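Local coordinates for protein arginase (RocF) (Helicobacter pylori, PDB 4G3H) that probably hydrolyses L-arginine to L-ornithine and urea, using two manganese ions bound in each subunit, at residues Ser103-Lys108 and Val226-Leu231. Sequence-based numbering, arbitrary orientation.
Sequences SVHKDK and VDIIYL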
# COMPACT_ATOMS: atom_id res chain seq x y z
N SER A 103 1.71 7.65 -13.32
CA SER A 103 1.39 8.73 -14.23
C SER A 103 2.34 9.92 -14.06
O SER A 103 2.80 10.48 -15.05
CB SER A 103 -0.05 9.18 -14.03
OG SER A 103 -0.43 10.10 -15.04
N VAL A 104 2.62 10.29 -12.82
CA VAL A 104 3.53 11.41 -12.55
C VAL A 104 4.97 11.06 -12.95
O VAL A 104 5.70 11.91 -13.44
CB VAL A 104 3.51 11.81 -11.06
CG1 VAL A 104 4.59 12.85 -10.78
CG2 VAL A 104 2.14 12.37 -10.69
N HIS A 105 5.36 9.81 -12.73
CA HIS A 105 6.72 9.36 -13.06
C HIS A 105 6.66 8.45 -14.29
O HIS A 105 7.20 7.35 -14.28
CB HIS A 105 7.30 8.57 -11.89
CG HIS A 105 7.33 9.33 -10.60
ND1 HIS A 105 8.18 10.39 -10.37
CD2 HIS A 105 6.62 9.17 -9.46
CE1 HIS A 105 8.00 10.85 -9.15
NE2 HIS A 105 7.05 10.13 -8.57
N LYS A 106 6.00 8.94 -15.34
CA LYS A 106 5.81 8.18 -16.57
C LYS A 106 7.04 7.61 -17.27
O LYS A 106 6.95 6.57 -17.92
CB LYS A 106 4.98 9.00 -17.56
CG LYS A 106 5.40 10.45 -17.69
CD LYS A 106 4.40 11.22 -18.53
CE LYS A 106 4.71 12.71 -18.56
NZ LYS A 106 6.04 12.99 -19.17
N ASP A 107 8.18 8.28 -17.15
CA ASP A 107 9.39 7.80 -17.81
C ASP A 107 10.39 7.17 -16.84
O ASP A 107 11.58 7.12 -17.12
CB ASP A 107 10.07 8.94 -18.56
CG ASP A 107 10.44 10.10 -17.64
OD1 ASP A 107 11.07 11.06 -18.13
OD2 ASP A 107 10.11 10.04 -16.44
N LYS A 108 9.90 6.69 -15.71
CA LYS A 108 10.77 6.07 -14.71
C LYS A 108 10.43 4.61 -14.48
O LYS A 108 9.27 4.21 -14.58
CB LYS A 108 10.65 6.83 -13.38
CG LYS A 108 11.05 8.29 -13.45
CD LYS A 108 12.53 8.43 -13.80
CE LYS A 108 12.93 9.89 -13.90
NZ LYS A 108 14.37 10.04 -14.24
N VAL A 226 15.81 -0.12 -10.95
CA VAL A 226 14.69 0.83 -10.86
C VAL A 226 15.15 2.23 -10.50
O VAL A 226 16.15 2.40 -9.81
CB VAL A 226 13.61 0.37 -9.84
CG1 VAL A 226 13.19 -1.07 -10.13
CG2 VAL A 226 14.13 0.52 -8.41
N ASP A 227 14.40 3.23 -10.95
CA ASP A 227 14.72 4.63 -10.68
C ASP A 227 14.09 5.14 -9.40
O ASP A 227 14.67 5.97 -8.71
CB ASP A 227 14.26 5.52 -11.84
CG ASP A 227 14.91 5.14 -13.16
OD1 ASP A 227 16.16 5.16 -13.22
OD2 ASP A 227 14.17 4.84 -14.12
N ILE A 228 12.88 4.67 -9.11
CA ILE A 228 12.19 5.10 -7.90
C ILE A 228 11.40 3.95 -7.30
O ILE A 228 11.00 3.02 -7.99
CB ILE A 228 11.24 6.28 -8.16
CG1 ILE A 228 10.19 5.89 -9.20
CG2 ILE A 228 12.04 7.51 -8.60
CD1 ILE A 228 9.16 6.96 -9.41
N ILE A 229 11.18 4.03 -5.99
CA ILE A 229 10.51 2.98 -5.27
C ILE A 229 9.27 3.44 -4.51
O ILE A 229 9.23 4.56 -3.98
CB ILE A 229 11.51 2.32 -4.29
CG1 ILE A 229 12.72 1.82 -5.08
CG2 ILE A 229 10.85 1.19 -3.53
CD1 ILE A 229 13.83 1.24 -4.20
N TYR A 230 8.27 2.57 -4.49
CA TYR A 230 7.01 2.81 -3.79
C TYR A 230 6.88 1.72 -2.73
O TYR A 230 6.95 0.52 -3.05
CB TYR A 230 5.85 2.71 -4.79
CG TYR A 230 4.47 2.93 -4.20
CD1 TYR A 230 3.90 4.21 -4.13
CD2 TYR A 230 3.72 1.86 -3.70
CE1 TYR A 230 2.62 4.41 -3.58
CE2 TYR A 230 2.45 2.04 -3.15
CZ TYR A 230 1.91 3.32 -3.09
OH TYR A 230 0.65 3.49 -2.55
N LEU A 231 6.71 2.11 -1.47
CA LEU A 231 6.54 1.11 -0.41
C LEU A 231 5.09 1.06 0.07
O LEU A 231 4.50 2.08 0.46
CB LEU A 231 7.45 1.40 0.79
CG LEU A 231 7.46 0.22 1.80
CD1 LEU A 231 8.82 0.10 2.46
CD2 LEU A 231 6.35 0.39 2.84
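Ile228 pushes its terminal methyl CD1 over one face of the His105 imidazole, a CH-pi contact in which the methyl lies 3.5 Å from the ring centroid and 24° off the normal. It is offset toward the rim, nearly over CG, with CD1 to His105 CG at 3.2 Å. In Ile228, chi1 (59°) sets CG1 between the backbone N and the carbonyl carbon, and the extended arm (chi2 175°) carries CD1 to the ring, whose opposite face is covered by Val104 CG1. Ile228 CD1 also lies 4.2 Å from Lys108 CB. The carboxylate of Asp227 rests against the lysine backbone, OD2 3.7 Å from Lys108 CA, and the two side chains cross at about a right angle, Lys108 CD 3.9 Å from Asp227 CB. No salt bridge forms, since Lys108 NZ stays 5.2 Å from Asp227 OD2; that oxygen instead accepts a hydrogen bond from Lys109 N. A type I turn, closed by Lys108 N to His105 O, turns the CB atoms of His105 and Lys108 toward 226-231. The contact joins the link between helix 94-104 and strand 110-115 to the start of strand 228-234 and the residue before it; Ile228 is backbone-bonded to Lys109 and Gly111, and Phe101 of the helix packs against His105 and Ile228.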